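Local coordinates for protein 432aa long hypothetical deoxyribodipyrimidine photolyase (Sulfolobus tokodaii, PDB 2E0I) that probably repairs ultraviolet-damaged DNA by splitting pyrimidine dimers with light energy, using FAD as cofactor and a second FAD as a likely light-harvesting antenna, at residues Gly187-Gly192 and Gly223-Arg228; Leu193-Arg198 and Asn213-Pro218; Val200-Arg205 and Glu238-Glu243. One frame throughout, in Å; residues are numbered along the deposited sequence.

Contact 1 (Gly187-Gly192 and Gly223-Arg228); sequences GGRREG and GTISMR
Arg189, in the first turn of helix 189-196, runs its side chain past the carbonyl oxygen of Thr224, in the short link that runs from a Schellman motif at Gly223 to the N-cap of helix 227-233 at Ser226. NH1 of Arg189 donates to Thr224 O at 2.9 Å, nearly straight (160°), with the acceptor in the guanidinium plane and the donor on a carbonyl lone pair. With CG anti to the backbone N (chi1 173°) and the chain extended as far as NE, the methylenes run past the same oxygen, and NH1 comes to rest 3.8 Å from Ile225 CG2. NH2 of Arg189 forms a salt bridge with Glu229, whose backbone N is capped by Ser226 OG.

The CB of Thr224 is directed toward the start of the helix. Its CG2 lies 3.7 Å from Gly188 C, while OG1 is hydrogen-bonded to His219. A side chain on Gly192 would be directed at Thr224 OG1 and Ile225 CG2, so the glycine lets the helix sit close to the link. Further out, Gly188, the N-cap residue, is tied through its N to Ser57 of helix 48-66. His219 also reaches Glu191 OE1, which accepts a second bond from Gly187 N at 3.0 Å, the donor standing above the carboxylate plane (54° out of it).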
# COMPACT_ATOMS: atom_id res chain seq x y z
N GLY A 187 7.10 -1.74 12.42
CA GLY A 187 7.34 -0.43 11.84
C GLY A 187 8.75 0.07 12.06
O GLY A 187 9.53 -0.61 12.73
N GLY A 188 9.08 1.23 11.51
CA GLY A 188 10.42 1.79 11.67
C GLY A 188 11.47 1.31 10.66
O GLY A 188 11.40 0.18 10.15
N ARG A 189 12.46 2.17 10.41
CA ARG A 189 13.54 1.89 9.46
C ARG A 189 14.42 0.73 9.85
O ARG A 189 14.91 0.00 8.99
CB ARG A 189 14.40 3.13 9.28
CG ARG A 189 15.64 2.93 8.44
CD ARG A 189 16.31 4.27 8.27
NE ARG A 189 17.54 4.25 7.47
CZ ARG A 189 17.58 4.17 6.14
NH1 ARG A 189 16.45 4.10 5.44
NH2 ARG A 189 18.75 4.18 5.52
N ARG A 190 14.65 0.55 11.15
CA ARG A 190 15.49 -0.55 11.61
C ARG A 190 14.90 -1.90 11.21
O ARG A 190 15.62 -2.75 10.71
CB ARG A 190 15.64 -0.48 13.12
CG ARG A 190 17.05 -0.33 13.57
CD ARG A 190 17.22 0.93 14.37
NE ARG A 190 18.58 1.02 14.84
CZ ARG A 190 19.26 2.14 15.07
NH1 ARG A 190 20.51 2.05 15.51
NH2 ARG A 190 18.72 3.34 14.87
N GLU A 191 13.61 -2.09 11.43
CA GLU A 191 12.96 -3.35 11.05
C GLU A 191 13.00 -3.47 9.53
O GLU A 191 13.19 -4.55 8.99
CB GLU A 191 11.49 -3.38 11.50
CG GLU A 191 10.70 -4.59 10.96
CD GLU A 191 9.19 -4.49 11.20
OE1 GLU A 191 8.51 -3.66 10.55
OE2 GLU A 191 8.67 -5.26 12.04
N GLY A 192 12.81 -2.33 8.86
CA GLY A 192 12.82 -2.30 7.42
C GLY A 192 14.10 -2.85 6.83
O GLY A 192 14.08 -3.73 5.96
N GLY A 223 7.82 4.81 3.57
CA GLY A 223 9.16 5.36 3.43
C GLY A 223 10.19 5.23 4.54
O GLY A 223 10.98 6.16 4.72
N THR A 224 10.20 4.12 5.28
CA THR A 224 11.20 3.98 6.32
C THR A 224 12.54 3.74 5.61
O THR A 224 13.61 3.94 6.19
CB THR A 224 10.88 2.82 7.26
OG1 THR A 224 10.76 1.60 6.51
CG2 THR A 224 9.59 3.11 8.00
N ILE A 225 12.47 3.31 4.36
CA ILE A 225 13.66 3.12 3.51
C ILE A 225 13.25 3.66 2.13
O ILE A 225 12.08 3.56 1.75
CB ILE A 225 14.09 1.64 3.35
CG1 ILE A 225 13.02 0.85 2.61
CG2 ILE A 225 14.32 1.01 4.71
CD1 ILE A 225 13.44 -0.56 2.37
N SER A 226 14.18 4.23 1.38
CA SER A 226 13.81 4.77 0.08
C SER A 226 13.78 3.73 -1.03
O SER A 226 14.45 2.71 -0.98
CB SER A 226 14.74 5.90 -0.33
OG SER A 226 15.82 5.38 -1.07
N MET A 227 12.98 4.03 -2.05
CA MET A 227 12.79 3.20 -3.23
C MET A 227 14.16 2.93 -3.86
O MET A 227 14.44 1.84 -4.35
CB MET A 227 11.90 3.97 -4.21
CG MET A 227 11.07 3.12 -5.13
SD MET A 227 9.89 2.09 -4.27
CE MET A 227 9.57 0.93 -5.61
N ARG A 228 14.99 3.97 -3.82
CA ARG A 228 16.34 3.94 -4.35
C ARG A 228 17.24 3.03 -3.52
O ARG A 228 18.12 2.35 -4.07
CB ARG A 228 16.89 5.37 -4.38
CG ARG A 228 16.20 6.25 -5.42
CD ARG A 228 16.68 7.68 -5.32
NE ARG A 228 16.34 8.26 -4.03
CZ ARG A 228 15.11 8.62 -3.68
NH1 ARG A 228 14.11 8.47 -4.53
NH2 ARG A 228 14.88 9.15 -2.47

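Contact 2 (Leu193-Arg198 and Asn213-Pro218); sequences LYLLHR and NYRLSP. With FAD (flavin-adenine dinucleotide), chain E.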
# COMPACT_ATOMS: atom_id res chain seq x y z
N LEU A 193 15.23 -2.34 7.30
CA LEU A 193 16.52 -2.78 6.79
C LEU A 193 16.75 -4.23 7.14
O LEU A 193 17.36 -4.98 6.37
CB LEU A 193 17.64 -1.92 7.37
CG LEU A 193 17.55 -0.45 6.96
CD1 LEU A 193 18.54 0.35 7.78
CD2 LEU A 193 17.82 -0.29 5.44
N TYR A 194 16.26 -4.65 8.29
CA TYR A 194 16.44 -6.04 8.66
C TYR A 194 15.73 -6.92 7.63
O TYR A 194 16.29 -7.92 7.17
CB TYR A 194 15.87 -6.29 10.06
CG TYR A 194 15.90 -7.74 10.50
CD1 TYR A 194 17.06 -8.32 11.02
CD2 TYR A 194 14.74 -8.53 10.41
CE1 TYR A 194 17.07 -9.65 11.44
CE2 TYR A 194 14.73 -9.86 10.83
CZ TYR A 194 15.90 -10.41 11.34
OH TYR A 194 15.86 -11.73 11.77
N LEU A 195 14.51 -6.55 7.26
CA LEU A 195 13.74 -7.31 6.29
C LEU A 195 14.41 -7.27 4.92
O LEU A 195 14.43 -8.27 4.22
CB LEU A 195 12.32 -6.73 6.17
CG LEU A 195 11.43 -6.98 7.40
CD1 LEU A 195 10.23 -6.04 7.35
CD2 LEU A 195 11.00 -8.45 7.45
N LEU A 196 14.94 -6.11 4.57
CA LEU A 196 15.61 -5.92 3.29
C LEU A 196 16.77 -6.91 3.12
O LEU A 196 17.12 -7.30 2.00
CB LEU A 196 16.13 -4.48 3.18
CG LEU A 196 16.80 -4.10 1.85
CD1 LEU A 196 15.83 -4.35 0.69
CD2 LEU A 196 17.20 -2.63 1.89
N HIS A 197 17.36 -7.32 4.23
CA HIS A 197 18.49 -8.23 4.19
C HIS A 197 18.25 -9.70 4.48
O HIS A 197 19.19 -10.48 4.56
CB HIS A 197 19.59 -7.70 5.10
CG HIS A 197 20.30 -6.51 4.53
ND1 HIS A 197 21.31 -6.63 3.59
CD2 HIS A 197 20.11 -5.19 4.70
CE1 HIS A 197 21.70 -5.43 3.21
NE2 HIS A 197 20.98 -4.54 3.87
N ARG A 198 17.00 -10.10 4.66
CA ARG A 198 16.74 -11.52 4.86
C ARG A 198 17.01 -12.13 3.51
O ARG A 198 16.67 -11.55 2.48
CB ARG A 198 15.29 -11.79 5.21
CG ARG A 198 14.92 -11.58 6.65
CD ARG A 198 13.42 -11.82 6.85
NE ARG A 198 12.99 -13.15 6.43
CZ ARG A 198 12.08 -13.38 5.48
NH1 ARG A 198 11.50 -12.37 4.84
NH2 ARG A 198 11.73 -14.63 5.20
N ASN A 213 8.75 -14.03 0.85
CA ASN A 213 8.40 -12.66 0.50
C ASN A 213 9.15 -11.75 1.47
O ASN A 213 9.31 -12.09 2.64
CB ASN A 213 6.90 -12.44 0.60
CG ASN A 213 6.12 -13.37 -0.28
OD1 ASN A 213 5.81 -14.49 0.10
ND2 ASN A 213 5.82 -12.91 -1.49
N TYR A 214 9.63 -10.61 0.98
CA TYR A 214 10.39 -9.71 1.84
C TYR A 214 9.54 -8.95 2.84
O TYR A 214 10.08 -8.39 3.80
CB TYR A 214 11.18 -8.70 1.02
CG TYR A 214 12.26 -9.29 0.17
CD1 TYR A 214 11.99 -9.78 -1.11
CD2 TYR A 214 13.58 -9.33 0.62
CE1 TYR A 214 13.00 -10.30 -1.91
CE2 TYR A 214 14.60 -9.85 -0.17
CZ TYR A 214 14.31 -10.34 -1.43
OH TYR A 214 15.32 -10.88 -2.20
N ARG A 215 8.23 -8.91 2.61
CA ARG A 215 7.33 -8.17 3.49
C ARG A 215 7.81 -6.73 3.64
O ARG A 215 7.79 -6.17 4.74
CB ARG A 215 7.28 -8.85 4.86
CG ARG A 215 6.25 -9.94 4.96
CD ARG A 215 6.24 -10.53 6.35
NE ARG A 215 7.33 -11.48 6.49
CZ ARG A 215 8.15 -11.55 7.54
NH1 ARG A 215 7.99 -10.70 8.55
NH2 ARG A 215 9.11 -12.47 7.57
N LEU A 216 8.23 -6.13 2.53
CA LEU A 216 8.72 -4.76 2.54
C LEU A 216 7.71 -3.68 2.19
O LEU A 216 7.96 -2.50 2.48
CB LEU A 216 9.90 -4.63 1.58
CG LEU A 216 11.32 -4.98 2.02
CD1 LEU A 216 12.23 -4.89 0.83
CD2 LEU A 216 11.80 -4.04 3.12
N SER A 217 6.59 -4.05 1.58
CA SER A 217 5.58 -3.07 1.16
C SER A 217 5.25 -1.97 2.18
O SER A 217 5.29 -0.78 1.86
CB SER A 217 4.31 -3.78 0.74
OG SER A 217 3.95 -4.73 1.73
N PRO A 218 4.94 -2.35 3.43
CA PRO A 218 4.63 -1.27 4.37
C PRO A 218 5.81 -0.30 4.58
O PRO A 218 5.62 0.91 4.75
CB PRO A 218 4.22 -2.02 5.63
CG PRO A 218 5.02 -3.27 5.54
CD PRO A 218 4.94 -3.66 4.10
PA FAD E . 7.20 -9.55 -2.17
O1A FAD E . 8.22 -9.97 -1.18
O2A FAD E . 6.92 -10.25 -3.44
O5B FAD E . 8.06 -8.32 -2.75
C5B FAD E . 7.86 -7.82 -4.07
C4B FAD E . 7.87 -6.29 -4.06
O4B FAD E . 7.65 -5.75 -5.38
C3B FAD E . 6.72 -5.78 -3.18
O3B FAD E . 7.23 -5.52 -1.87
C2B FAD E . 6.41 -4.45 -3.86
O2B FAD E . 7.43 -3.50 -3.53
C1B FAD E . 6.53 -4.86 -5.33
N9A FAD E . 5.32 -5.58 -5.80
C8A FAD E . 5.14 -6.90 -5.87
N7A FAD E . 3.96 -7.16 -6.43
C5A FAD E . 3.38 -6.00 -6.71
C6A FAD E . 2.16 -5.63 -7.28
N6A FAD E . 1.30 -6.55 -7.71
N1A FAD E . 1.87 -4.33 -7.40
C2A FAD E . 2.71 -3.39 -6.99
N3A FAD E . 3.87 -3.71 -6.45
C4A FAD E . 4.23 -4.99 -6.30
N1 FAD E . 0.83 -3.52 -2.47
C2 FAD E . 0.92 -2.40 -1.62
O2 FAD E . 2.01 -1.99 -1.23
N3 FAD E . -0.25 -1.77 -1.18
C4 FAD E . -1.50 -2.28 -1.58
O4 FAD E . -2.52 -1.69 -1.23
C4X FAD E . -1.57 -3.40 -2.40
N5 FAD E . -2.83 -3.94 -2.71
C5X FAD E . -2.92 -5.05 -3.55
C6 FAD E . -4.18 -5.56 -3.86
C7 FAD E . -4.29 -6.65 -4.73
C7M FAD E . -5.69 -7.17 -5.08
C8 FAD E . -3.14 -7.22 -5.27
C8M FAD E . -3.24 -8.40 -6.25
C9 FAD E . -1.89 -6.71 -4.95
C9A FAD E . -1.77 -5.62 -4.10
N10 FAD E . -0.51 -5.07 -3.78
C10 FAD E . -0.42 -4.02 -2.85
C1' FAD E . 0.72 -5.62 -4.40
C2' FAD E . 1.45 -6.75 -3.67
O2' FAD E . 0.55 -7.83 -3.38
C3' FAD E . 2.14 -6.28 -2.39
O3' FAD E . 3.00 -5.18 -2.69
C4' FAD E . 2.98 -7.39 -1.76
O4' FAD E . 2.17 -8.54 -1.49
C5' FAD E . 3.64 -6.92 -0.46
O5' FAD E . 4.35 -7.99 0.18
P FAD E . 5.93 -8.19 -0.04
O1P FAD E . 6.60 -6.89 0.20
O2P FAD E . 6.33 -9.35 0.80
O3P FAD E . 6.05 -8.57 -1.60
O HOH W 1 12.36 -9.97 4.40
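The segment Asn213 to Ser217, which leads into helix 217-221 and grips the diphosphate of FAD, is backed on the side away from the cofactor by the last turn of helix 189-196 (Leu195, Leu196) and, just beyond its end, by Arg198. The phosphates are held by successive backbone N-H groups: Tyr214 N meets O1A of FAD at 2.7 Å, Arg215 N meets O2P at 2.7 Å, and Leu216 N meets O1P at 2.9 Å, with Ser217 N joining on the same O1P.

Behind this segment, Arg198, bent at chi3 (58°), brings NH1 to Asn213 O at 3.1 Å in a fairly straight bond (157°). The oxygen lies in the guanidinium plane, though the donor is tilted from the carbonyl plane. NH1 also donates to a water that in turn donates to Leu195 O and Tyr214 O, while NH2 is taken by Asn211 O. Over one face of this guanidinium stands Arg215 NH2, 3.6 Å from Arg198 NH1, the two planes 43° apart. Leu195 CD2 covers a face of the Arg215 guanidinium, 3.9 Å from its NH1. Apolar contact completes the backing where Leu196 CD1 meets Leu216 CD1 at 3.6 Å. A methionine in place of Arg198 would probably leave Asn213 O and the bridging water without their charged donor and set the phosphate-binding backbone freer to shift.

Asn213 O and Tyr214 O belong to the same peptide groups as the N-H donors of Tyr214 and Arg215. Arg198, acting directly and through water, may therefore polarise both peptides and strengthen their hold on the negative phosphates without itself touching the cofactor.

Contact 3 (Val200-Arg205 and Glu238-Glu243); sequences VDFRRR and EEFVRE. With FAD (flavin-adenine dinucleotide), chain E.
A 3-10 turn at Phe202 and Arg203 stands against the first turns of helix 238-256, with Phe202 CA and Phe240 CA 7.5 Å apart. Phe202, its CG anti to the backbone N (chi1 -152°), sends its ring onto the helix surface, where CE2 reaches Phe240 CA at 3.4 Å and Glu239 CB lies at the ring's edge. The two phenylalanines make a T-shaped pair: Phe240 turns its edge to the face of Phe202, the centroids 5.8 Å apart and the planes at 64°. Arg205 NE lies over the centre of the opposite face.

Beyond the ring, the Arg205 chain, bent at chi3, carries its guanidinium between two glutamates. NH2 of Arg205 makes a salt bridge with Glu239 OE2 at 3.0 Å, approached at the guanidinium edge but with a weak hydrogen-bond angle (133°). The carboxylate of Glu243 instead sits over a guanidinium face, turned nearly perpendicular to it; this second salt bridge is a matter of charge alone, and the exact place of OE2 is doubtful. The other oxygen of Glu239, OE1, takes Arg242 NH2 at 2.8 Å, one turn further along the helix, so that two arginines and two glutamates form one network.

This network borders the FAD site. Phe202 CE1 is 3.5 Å from O2A of the cofactor, Arg205 CD 3.8 Å from the same oxygen, and Glu243 CB 3.3 Å from the ribose O4B. The buried acid of Glu243 thus stands near the diphosphate, and the positive charge of Arg205, set to one side of the two rather than between them, may offset part of the repulsion.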
# COMPACT_ATOMS: atom_id res chain seq x y z
N VAL A 200 15.97 -14.78 1.04
CA VAL A 200 14.87 -15.68 0.74
C VAL A 200 14.97 -16.20 -0.69
O VAL A 200 15.73 -15.67 -1.49
CB VAL A 200 13.52 -14.93 0.86
CG1 VAL A 200 13.38 -14.37 2.26
CG2 VAL A 200 13.43 -13.81 -0.18
N ASP A 201 14.20 -17.24 -0.99
CA ASP A 201 14.17 -17.78 -2.34
C ASP A 201 12.98 -17.11 -3.03
O ASP A 201 11.87 -17.65 -3.06
CB ASP A 201 13.99 -19.30 -2.31
CG ASP A 201 14.19 -19.94 -3.70
OD1 ASP A 201 14.44 -19.20 -4.69
OD2 ASP A 201 14.10 -21.19 -3.78
N PHE A 202 13.22 -15.93 -3.59
CA PHE A 202 12.19 -15.16 -4.26
C PHE A 202 11.50 -15.94 -5.36
O PHE A 202 10.39 -15.62 -5.78
CB PHE A 202 12.81 -13.89 -4.83
CG PHE A 202 11.85 -12.75 -4.93
CD1 PHE A 202 11.05 -12.40 -3.85
CD2 PHE A 202 11.75 -12.02 -6.11
CE1 PHE A 202 10.17 -11.35 -3.93
CE2 PHE A 202 10.86 -10.96 -6.20
CZ PHE A 202 10.07 -10.62 -5.10
N ARG A 203 12.17 -16.98 -5.83
CA ARG A 203 11.66 -17.87 -6.85
C ARG A 203 10.36 -18.52 -6.39
O ARG A 203 9.42 -18.67 -7.15
CB ARG A 203 12.69 -18.96 -7.12
CG ARG A 203 13.77 -18.54 -8.06
CD ARG A 203 13.29 -18.82 -9.46
NE ARG A 203 12.92 -20.23 -9.56
CZ ARG A 203 12.18 -20.74 -10.54
NH1 ARG A 203 11.71 -19.95 -11.50
NH2 ARG A 203 11.91 -22.04 -10.55
N ARG A 204 10.33 -18.92 -5.13
CA ARG A 204 9.15 -19.57 -4.59
C ARG A 204 8.29 -18.60 -3.78
O ARG A 204 7.64 -18.98 -2.81
CB ARG A 204 9.59 -20.74 -3.71
CG ARG A 204 10.36 -21.81 -4.48
CD ARG A 204 10.67 -23.02 -3.61
NE ARG A 204 9.46 -23.69 -3.13
CZ ARG A 204 8.58 -24.31 -3.91
NH1 ARG A 204 8.75 -24.36 -5.22
NH2 ARG A 204 7.51 -24.90 -3.37
N ARG A 205 8.27 -17.34 -4.22
CA ARG A 205 7.52 -16.32 -3.52
C ARG A 205 6.01 -16.52 -3.56
O ARG A 205 5.28 -15.83 -2.86
CB ARG A 205 7.88 -14.93 -4.06
CG ARG A 205 7.23 -14.56 -5.38
CD ARG A 205 7.62 -13.14 -5.78
NE ARG A 205 8.70 -13.15 -6.75
CZ ARG A 205 8.54 -13.29 -8.06
NH1 ARG A 205 7.32 -13.43 -8.57
NH2 ARG A 205 9.59 -13.33 -8.87
N GLU A 238 17.09 -9.43 -10.49
CA GLU A 238 16.17 -9.03 -11.55
C GLU A 238 14.69 -9.16 -11.21
O GLU A 238 13.91 -8.24 -11.45
CB GLU A 238 16.49 -9.81 -12.83
CG GLU A 238 16.27 -11.32 -12.73
CD GLU A 238 17.00 -11.96 -11.53
OE1 GLU A 238 18.26 -11.92 -11.48
OE2 GLU A 238 16.30 -12.50 -10.63
N GLU A 239 14.29 -10.31 -10.64
CA GLU A 239 12.89 -10.54 -10.28
C GLU A 239 12.35 -9.51 -9.29
O GLU A 239 11.25 -8.97 -9.46
CB GLU A 239 12.72 -11.93 -9.66
CG GLU A 239 12.95 -13.10 -10.60
CD GLU A 239 11.94 -13.14 -11.74
OE1 GLU A 239 12.22 -12.53 -12.80
OE2 GLU A 239 10.87 -13.76 -11.57
N PHE A 240 13.13 -9.24 -8.25
CA PHE A 240 12.75 -8.29 -7.23
C PHE A 240 12.73 -6.87 -7.77
O PHE A 240 11.81 -6.09 -7.47
CB PHE A 240 13.71 -8.37 -6.05
CG PHE A 240 13.42 -7.37 -4.97
CD1 PHE A 240 12.47 -7.64 -4.00
CD2 PHE A 240 14.11 -6.16 -4.93
CE1 PHE A 240 12.19 -6.72 -3.01
CE2 PHE A 240 13.84 -5.22 -3.94
CZ PHE A 240 12.88 -5.50 -2.98
N VAL A 241 13.74 -6.52 -8.56
CA VAL A 241 13.80 -5.18 -9.13
C VAL A 241 12.65 -4.92 -10.11
O VAL A 241 12.10 -3.81 -10.15
CB VAL A 241 15.15 -4.93 -9.84
CG1 VAL A 241 15.16 -3.56 -10.48
CG2 VAL A 241 16.28 -5.02 -8.85
N ARG A 242 12.26 -5.92 -10.89
CA ARG A 242 11.17 -5.71 -11.83
C ARG A 242 9.89 -5.49 -11.04
O ARG A 242 9.06 -4.65 -11.41
CB ARG A 242 10.99 -6.91 -12.76
CG ARG A 242 10.27 -6.58 -14.07
CD ARG A 242 9.92 -7.83 -14.86
NE ARG A 242 9.05 -8.69 -14.07
CZ ARG A 242 9.39 -9.85 -13.51
NH1 ARG A 242 8.47 -10.50 -12.80
NH2 ARG A 242 10.59 -10.38 -13.67
N GLU A 243 9.71 -6.23 -9.95
CA GLU A 243 8.50 -6.06 -9.17
C GLU A 243 8.49 -4.73 -8.44
O GLU A 243 7.44 -4.16 -8.18
CB GLU A 243 8.31 -7.25 -8.22
CG GLU A 243 7.44 -8.33 -8.89
CD GLU A 243 7.33 -9.63 -8.10
OE1 GLU A 243 7.07 -9.57 -6.86
OE2 GLU A 243 7.49 -10.71 -8.72
PA FAD E . 7.20 -9.55 -2.17
O1A FAD E . 8.22 -9.97 -1.18
O2A FAD E . 6.92 -10.25 -3.44
O5B FAD E . 8.06 -8.32 -2.75
C5B FAD E . 7.86 -7.82 -4.07
C4B FAD E . 7.87 -6.29 -4.06
O4B FAD E . 7.65 -5.75 -5.38
C3B FAD E . 6.72 -5.78 -3.18
O3B FAD E . 7.23 -5.52 -1.87
C2B FAD E . 6.41 -4.45 -3.86
O2B FAD E . 7.43 -3.50 -3.53
C1B FAD E . 6.53 -4.86 -5.33
N9A FAD E . 5.32 -5.58 -5.80
C8A FAD E . 5.14 -6.90 -5.87
N7A FAD E . 3.96 -7.16 -6.43
C5A FAD E . 3.38 -6.00 -6.71
C6A FAD E . 2.16 -5.63 -7.28
N6A FAD E . 1.30 -6.55 -7.71
N1A FAD E . 1.87 -4.33 -7.40
C2A FAD E . 2.71 -3.39 -6.99
N3A FAD E . 3.87 -3.71 -6.45
C4A FAD E . 4.23 -4.99 -6.30
N1 FAD E . 0.83 -3.52 -2.47
C2 FAD E . 0.92 -2.40 -1.62
O2 FAD E . 2.01 -1.99 -1.23
N3 FAD E . -0.25 -1.77 -1.18
C4 FAD E . -1.50 -2.28 -1.58
O4 FAD E . -2.52 -1.69 -1.23
C4X FAD E . -1.57 -3.40 -2.40
N5 FAD E . -2.83 -3.94 -2.71
C5X FAD E . -2.92 -5.05 -3.55
C6 FAD E . -4.18 -5.56 -3.86
C7 FAD E . -4.29 -6.65 -4.73
C7M FAD E . -5.69 -7.17 -5.08
C8 FAD E . -3.14 -7.22 -5.27
C8M FAD E . -3.24 -8.40 -6.25
C9 FAD E . -1.89 -6.71 -4.95
C9A FAD E . -1.77 -5.62 -4.10
N10 FAD E . -0.51 -5.07 -3.78
C10 FAD E . -0.42 -4.02 -2.85
C1' FAD E . 0.72 -5.62 -4.40
C2' FAD E . 1.45 -6.75 -3.67
O2' FAD E . 0.55 -7.83 -3.38
C3' FAD E . 2.14 -6.28 -2.39
O3' FAD E . 3.00 -5.18 -2.69
C4' FAD E . 2.98 -7.39 -1.76
O4' FAD E . 2.17 -8.54 -1.49
C5' FAD E . 3.64 -6.92 -0.46
O5' FAD E . 4.35 -7.99 0.18
P FAD E . 5.93 -8.19 -0.04
O1P FAD E . 6.60 -6.89 0.20
O2P FAD E . 6.33 -9.35 0.80
O3P FAD E . 6.05 -8.57 -1.60

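In the fold
Contacts 1 and 2 share helix 189-196 and touch, their centres 9 Å apart: Ile225 packs on Leu193 and Leu216. The centre of contact 3 is about 12 Å from that of contact 2 and about 19 Å from that of contact 1, which it does not touch. Along the chain, both segments of contact 2 fall between those of contact 1, whereas contact 3 interleaves with both, its first segment lying in the loop between helices 189-196 and 217-221 and its second on helix 238-256. Tyr214 packs against Phe202 and Phe240, joining contacts 2 and 3 where both touch the same FAD. These two thus form part of the wall of that cofactor's pocket, and contact 1 adjoins contact 2 along helix 189-196.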